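Side-chain contacts in octaprenyl Pyrophosphate Synthase (Helicobacter pylori, PDB 3TC1), which probably catalyses the chain-elongating condensation of isopentenyl pyrophosphate with an allylic pyrophosphate to build the eight-isoprene-unit product octaprenyl pyrophosphate: residues P34-L38 with R39-M43; D141-V144 with G145-F148; K172-A175 with I176-N179. All coordinates share one frame; numbering follows the deposited sequence.

How the contacts relate
All three contacts lie at helix ends in the all-helical polyprenyl synthetase fold. Contact 1 starts helix 38-44; contact 2 closes helix 121-144, and contact 3 closes the next helix, 152-177. Contacts 1 and 3, with centres 17 Å apart, touch where M43 O packs on M174 CG at 3.5 Å. Contact 2 lies across the chain's centre from both: its nearest atoms are about 13 Å from contact 1 and about 23 Å from contact 3. The bound magnesium, probably a marker of the pyrophosphate site, is about 9 Å from the D141 side chain and about 11 Å from that of R39; contact 3 is plain packing.

Contact 1 of 3, residues P34-L38 with R39-M43; sequences PSKML and RSKLM
Helix 38-44 starts after M37, which occupies the N-cap position and whose backbone O receives K41 N at 3.1 Å. One residue later L42 N reaches L38 O, also at 3.1 Å. An ST turn precedes the cap: S35 OG accepts M37 N at 2.9 Å. The sequence K36-M37-L38-R39 resembles the Lys-x-x-Arg stretch that in related prenyl synthases helps to bind isopentenyl pyrophosphate, although no such ligand is present here.

K41 and K36 meet through the outer parts of their chains. With CG placed beside its backbone N (chi1 -67°) and the chain extended beyond, K41 reaches back over the cap, CG lying 3.4 Å from M37 O. K36 bends at its second and fourth torsions and crosses K41 at about a right angle. Their closest pair, K36 CE and K41 NZ at 3.0 Å, is too tight for a carbon and a nitrogen, which makes the exact placement of one chain end doubtful. A water also joins the two residues, donating to K36 O at 3.1 Å and accepting from K41 NZ.

The buried S40 is hydrogen-bonded through OG to E67 on helix 53-80, while M37, S40 and K41 all pack on L6 of helix 3-18. L38 and L42, also buried, both turn to helix 182-205, meeting F196 and F192 respectively. These two leucines also touch each other one turn apart, their side chains set at a slant, with L38 CD1 4.2 Å from L42 CG.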
loop_
_atom_site.group_PDB
_atom_site.type_symbol
_atom_site.label_atom_id
_atom_site.label_comp_id
_atom_site.label_asym_id
_atom_site.label_seq_id
_atom_site.Cartn_x
_atom_site.Cartn_y
_atom_site.Cartn_z
ATOM N N PRO B 34 14.840 -13.042 6.439
ATOM C CA PRO B 34 14.015 -13.715 7.445
ATOM C C PRO B 34 13.404 -12.724 8.416
ATOM O O PRO B 34 13.884 -11.610 8.567
ATOM C CB PRO B 34 15.009 -14.641 8.137
ATOM C CG PRO B 34 16.289 -13.844 8.068
ATOM C CD PRO B 34 16.260 -13.388 6.626
ATOM N N SER B 35 12.336 -13.148 9.069
ATOM C CA SER B 35 11.657 -12.320 10.042
ATOM C C SER B 35 11.597 -13.100 11.335
ATOM O O SER B 35 11.587 -14.329 11.328
ATOM C CB SER B 35 10.241 -11.995 9.571
ATOM O OG SER B 35 9.429 -11.598 10.661
ATOM N N LYS B 36 11.569 -12.377 12.443
ATOM C CA LYS B 36 11.486 -12.997 13.755
ATOM C C LYS B 36 10.085 -13.602 13.869
ATOM O O LYS B 36 9.866 -14.592 14.573
ATOM C CB LYS B 36 11.709 -11.932 14.836
ATOM C CG LYS B 36 11.667 -12.446 16.258
ATOM C CD LYS B 36 10.250 -12.652 16.755
ATOM C CE LYS B 36 10.276 -13.115 18.194
ATOM N NZ LYS B 36 11.239 -12.297 18.986
ATOM N N MET B 37 9.154 -13.006 13.128
ATOM C CA MET B 37 7.754 -13.412 13.128
ATOM C C MET B 37 7.177 -13.372 14.536
ATOM O O MET B 37 6.491 -14.298 14.978
ATOM C CB MET B 37 7.585 -14.805 12.520
ATOM C CG MET B 37 7.620 -14.798 11.003
ATOM S SD MET B 37 7.145 -16.375 10.284
ATOM C CE MET B 37 8.655 -17.239 10.426
ATOM N N LEU B 38 7.466 -12.284 15.236
ATOM C CA LEU B 38 6.980 -12.086 16.590
ATOM C C LEU B 38 5.459 -12.197 16.651
ATOM O O LEU B 38 4.902 -12.806 17.569
ATOM C CB LEU B 38 7.416 -10.712 17.099
ATOM C CG LEU B 38 6.765 -10.256 18.401
ATOM C CD1 LEU B 38 7.013 -11.287 19.491
ATOM C CD2 LEU B 38 7.320 -8.903 18.799
ATOM N N ARG B 39 4.789 -11.611 15.664
ATOM C CA ARG B 39 3.339 -11.634 15.644
ATOM C C ARG B 39 2.760 -13.024 15.474
ATOM O O ARG B 39 1.773 -13.333 16.113
ATOM C CB ARG B 39 2.805 -10.618 14.621
ATOM C CG ARG B 39 3.176 -9.188 15.043
ATOM C CD ARG B 39 3.079 -8.146 13.949
ATOM N NE ARG B 39 3.631 -6.856 14.380
ATOM C CZ ARG B 39 4.929 -6.598 14.539
ATOM N NH1 ARG B 39 5.321 -5.399 14.944
ATOM N NH2 ARG B 39 5.841 -7.520 14.261
ATOM N N SER B 40 3.391 -13.877 14.673
ATOM C CA SER B 40 2.910 -15.244 14.505
ATOM C C SER B 40 3.094 -16.032 15.809
ATOM O O SER B 40 2.237 -16.836 16.181
ATOM C CB SER B 40 3.664 -15.947 13.374
ATOM O OG SER B 40 3.294 -15.412 12.115
ATOM N N LYS B 41 4.205 -15.794 16.502
ATOM C CA LYS B 41 4.486 -16.497 17.755
ATOM C C LYS B 41 3.412 -16.172 18.784
ATOM O O LYS B 41 2.935 -17.050 19.506
ATOM C CB LYS B 41 5.861 -16.103 18.307
ATOM C CG LYS B 41 7.050 -16.562 17.471
ATOM C CD LYS B 41 8.344 -16.022 18.063
ATOM C CE LYS B 41 9.572 -16.518 17.322
ATOM N NZ LYS B 41 10.826 -16.016 17.969
ATOM N N LEU B 42 3.037 -14.902 18.847
ATOM C CA LEU B 42 2.001 -14.462 19.771
ATOM C C LEU B 42 0.655 -15.091 19.431
ATOM O O LEU B 42 -0.052 -15.581 20.315
ATOM C CB LEU B 42 1.877 -12.940 19.727
ATOM C CG LEU B 42 3.025 -12.187 20.390
ATOM C CD1 LEU B 42 2.894 -10.695 20.134
ATOM C CD2 LEU B 42 3.005 -12.485 21.882
ATOM N N MET B 43 0.305 -15.071 18.148
ATOM C CA MET B 43 -0.957 -15.628 17.678
ATOM C C MET B 43 -1.012 -17.150 17.780
ATOM O O MET B 43 -2.024 -17.708 18.198
ATOM C CB MET B 43 -1.202 -15.208 16.224
ATOM C CG MET B 43 -1.333 -13.705 16.030
ATOM S SD MET B 43 -1.162 -13.239 14.298
ATOM C CE MET B 43 -2.821 -13.525 13.729
HETATM O O HOH W 1 12.263 -16.428 15.356
#

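Contact 2 of 3, residues D141-V144 with G145-F148; sequences DVFV and GECF
D141, in the last turn of helix 121-144 before the chain passes into a type I beta turn from V144 to C147, offers its backbone O to G145 N at 2.9 Å, but the N-H...O angle of 128° makes this last helical bond weak. Its carboxylate is directed elsewhere, forming a long, weak ion pair with K162 on helix 152-177. V142 follows: E146 CG passes 3.6 Å from V142 O. V142 itself packs on M103 of the second subunit.

F143 O then accepts E146 N at 3.2 Å. The hydrogen points well at the oxygen, yet the donor stands above the carbonyl plane, 66° out of it, and hence not on a lone pair. E146 has CG beside its backbone N (chi1 -77°) and extends alongside F143, pointing the same way. E146 CB closes to 3.4 Å from F143 O, while E146 OE2 lies over one face of the phenyl ring, 4.1 Å from F143 CD2, with the carboxylate and ring planes steeply inclined. The ring also meets F24 of the second subunit, which places this surface contact at the dimer interface.

V144 begins the turn, which takes the chain into the loop before helix 152-177. Its side chain packs on I158 of that helix and on F24 of the second subunit. Across the turn two acceptors face each other, V144 O and C147 O, 3.1 Å apart.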
loop_
_atom_site.group_PDB
_atom_site.type_symbol
_atom_site.label_atom_id
_atom_site.label_comp_id
_atom_site.label_asym_id
_atom_site.label_seq_id
_atom_site.Cartn_x
_atom_site.Cartn_y
_atom_site.Cartn_z
ATOM N N ASP B 141 4.052 10.073 12.584
ATOM C CA ASP B 141 5.456 9.964 12.952
ATOM C C ASP B 141 6.375 10.901 12.166
ATOM O O ASP B 141 7.239 11.554 12.746
ATOM C CB ASP B 141 5.917 8.512 12.795
ATOM C CG ASP B 141 7.098 8.165 13.698
ATOM O OD1 ASP B 141 7.206 8.746 14.800
ATOM O OD2 ASP B 141 7.906 7.296 13.313
ATOM N N VAL B 142 6.216 10.999 10.853
ATOM C CA VAL B 142 7.129 11.891 10.152
ATOM C C VAL B 142 6.714 13.360 10.282
ATOM O O VAL B 142 7.577 14.235 10.241
ATOM C CB VAL B 142 7.361 11.453 8.651
ATOM C CG1 VAL B 142 6.482 10.251 8.320
ATOM C CG2 VAL B 142 7.094 12.613 7.684
ATOM N N PHE B 143 5.424 13.657 10.460
ATOM C CA PHE B 143 5.037 15.062 10.627
ATOM C C PHE B 143 5.518 15.539 12.007
ATOM O O PHE B 143 6.072 16.630 12.142
ATOM C CB PHE B 143 3.516 15.263 10.509
ATOM C CG PHE B 143 3.036 15.494 9.100
ATOM C CD1 PHE B 143 3.175 14.505 8.130
ATOM C CD2 PHE B 143 2.445 16.702 8.741
ATOM C CE1 PHE B 143 2.733 14.715 6.822
ATOM C CE2 PHE B 143 2.000 16.922 7.439
ATOM C CZ PHE B 143 2.145 15.926 6.478
ATOM N N VAL B 144 5.306 14.726 13.036
ATOM C CA VAL B 144 5.762 15.108 14.368
ATOM C C VAL B 144 7.301 15.122 14.361
ATOM O O VAL B 144 7.937 15.868 15.110
ATOM C CB VAL B 144 5.257 14.118 15.453
ATOM C CG1 VAL B 144 5.867 14.466 16.806
ATOM C CG2 VAL B 144 3.732 14.177 15.550
ATOM N N GLY B 145 7.884 14.301 13.495
ATOM C CA GLY B 145 9.331 14.207 13.401
ATOM C C GLY B 145 10.023 15.348 12.677
ATOM O O GLY B 145 11.241 15.316 12.504
ATOM N N GLU B 146 9.263 16.352 12.248
ATOM C CA GLU B 146 9.844 17.497 11.552
ATOM C C GLU B 146 10.601 18.425 12.501
ATOM O O GLU B 146 11.443 19.210 12.069
ATOM C CB GLU B 146 8.763 18.294 10.818
ATOM C CG GLU B 146 8.292 17.658 9.522
ATOM C CD GLU B 146 7.380 18.573 8.725
ATOM O OE1 GLU B 146 7.807 19.704 8.404
ATOM O OE2 GLU B 146 6.240 18.165 8.420
ATOM N N CYS B 147 10.292 18.346 13.790
ATOM C CA CYS B 147 10.975 19.180 14.776
ATOM C C CYS B 147 10.942 18.496 16.133
ATOM O O CYS B 147 10.131 17.598 16.357
ATOM C CB CYS B 147 10.317 20.561 14.873
ATOM S SG CYS B 147 8.659 20.557 15.572
ATOM N N PHE B 148 11.828 18.910 17.032
ATOM C CA PHE B 148 11.869 18.317 18.361
ATOM C C PHE B 148 10.470 18.365 18.964
ATOM O O PHE B 148 9.789 19.388 18.881
ATOM C CB PHE B 148 12.839 19.082 19.264
ATOM C CG PHE B 148 12.916 18.538 20.662
ATOM C CD1 PHE B 148 13.745 17.460 20.959
ATOM C CD2 PHE B 148 12.133 19.084 21.676
ATOM C CE1 PHE B 148 13.789 16.935 22.249
ATOM C CE2 PHE B 148 12.168 18.568 22.964
ATOM C CZ PHE B 148 12.997 17.490 23.252
#

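Contact 3 of 3, residues K172-A175 with I176-N179; sequences KSMA and ILLN
A Schellman motif ends helix 152-177: A175 O is paired with K180 N and I176 O with N179 N, the latter at 3.0 Å. N179, the C-prime residue, makes this possible by adopting positive phi, a left-handed helical backbone that turns the chain out of the helix. Ahead of it three regular helical bonds persist, from I176 N to K172 O, from L177 N to S173 O and from L178 N to M174 O. The last, 2.8 Å, is made by L178, the first residue whose backbone departs from the helix.

On one flank, I176 sets CG1 beside its backbone N (chi1 -68°), bringing that carbon to 3.1 Å from K172 O. I176 CD1 comes 4.3 Å from K172 CG, and both residues pack on A182 of helix 182-205.

The apolar flank centres on M174. Its CG is anti to the backbone N (chi1 -177°), and the chain bends at both following torsions, which brings the sulfur against both leucines: SD is 4.0 Å from L177 CD2 and 3.8 Å from L178 CD1. M174 and L177 rest on A59 of helix 53-80, while L178 meets L55 there and L46 in a loop. L178 bends back over the carbonyl that it also binds, its CG 3.2 Å from M174 O and its CD1 3.8 Å from M174 CG.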
loop_
_atom_site.group_PDB
_atom_site.type_symbol
_atom_site.label_atom_id
_atom_site.label_comp_id
_atom_site.label_asym_id
_atom_site.label_seq_id
_atom_site.Cartn_x
_atom_site.Cartn_y
_atom_site.Cartn_z
ATOM N N LYS B 172 -6.609 -10.301 18.580
ATOM C CA LYS B 172 -8.063 -10.279 18.651
ATOM C C LYS B 172 -8.610 -11.120 17.503
ATOM O O LYS B 172 -9.570 -11.874 17.672
ATOM C CB LYS B 172 -8.564 -8.836 18.542
ATOM C CG LYS B 172 -10.067 -8.665 18.687
ATOM C CD LYS B 172 -10.473 -7.207 18.478
ATOM C CE LYS B 172 -11.983 -7.024 18.546
ATOM N NZ LYS B 172 -12.380 -5.599 18.351
ATOM N N SER B 173 -7.981 -11.003 16.338
ATOM C CA SER B 173 -8.406 -11.756 15.167
ATOM C C SER B 173 -8.213 -13.263 15.340
ATOM O O SER B 173 -9.051 -14.046 14.900
ATOM C CB SER B 173 -7.652 -11.280 13.925
ATOM O OG SER B 173 -8.002 -9.941 13.615
ATOM N N MET B 174 -7.118 -13.674 15.974
ATOM C CA MET B 174 -6.885 -15.103 16.173
ATOM C C MET B 174 -7.882 -15.644 17.195
ATOM O O MET B 174 -8.392 -16.764 17.057
ATOM C CB MET B 174 -5.453 -15.363 16.645
ATOM C CG MET B 174 -5.117 -16.849 16.796
ATOM S SD MET B 174 -5.254 -17.801 15.261
ATOM C CE MET B 174 -3.676 -17.498 14.551
ATOM N N ALA B 175 -8.164 -14.844 18.216
ATOM C CA ALA B 175 -9.111 -15.239 19.247
ATOM C C ALA B 175 -10.484 -15.455 18.606
ATOM O O ALA B 175 -11.182 -16.422 18.921
ATOM C CB ALA B 175 -9.190 -14.163 20.330
ATOM N N ILE B 176 -10.864 -14.543 17.712
ATOM C CA ILE B 176 -12.138 -14.632 17.007
ATOM C C ILE B 176 -12.178 -15.932 16.200
ATOM O O ILE B 176 -13.135 -16.700 16.292
ATOM C CB ILE B 176 -12.326 -13.437 16.033
ATOM C CG1 ILE B 176 -12.498 -12.136 16.827
ATOM C CG2 ILE B 176 -13.528 -13.678 15.125
ATOM C CD1 ILE B 176 -12.518 -10.875 15.962
ATOM N N LEU B 177 -11.130 -16.164 15.414
ATOM C CA LEU B 177 -11.020 -17.356 14.585
ATOM C C LEU B 177 -11.119 -18.637 15.413
ATOM O O LEU B 177 -11.790 -19.589 15.014
ATOM C CB LEU B 177 -9.686 -17.353 13.827
ATOM C CG LEU B 177 -9.442 -18.531 12.881
ATOM C CD1 LEU B 177 -10.407 -18.436 11.706
ATOM C CD2 LEU B 177 -8.000 -18.519 12.388
ATOM N N LEU B 178 -10.452 -18.651 16.563
ATOM C CA LEU B 178 -10.447 -19.819 17.439
ATOM C C LEU B 178 -11.562 -19.816 18.473
ATOM O O LEU B 178 -11.558 -20.617 19.411
ATOM C CB LEU B 178 -9.094 -19.923 18.145
ATOM C CG LEU B 178 -7.901 -19.968 17.185
ATOM C CD1 LEU B 178 -6.623 -20.135 17.971
ATOM C CD2 LEU B 178 -8.073 -21.112 16.188
ATOM N N ASN B 179 -12.513 -18.910 18.297
ATOM C CA ASN B 179 -13.641 -18.796 19.211
ATOM C C ASN B 179 -13.243 -18.640 20.689
ATOM O O ASN B 179 -13.754 -19.331 21.555
ATOM C CB ASN B 179 -14.577 -19.998 19.034
ATOM C CG ASN B 179 -15.938 -19.775 19.668
ATOM O OD1 ASN B 179 -16.573 -18.745 19.447
ATOM N ND2 ASN B 179 -16.399 -20.746 20.452
#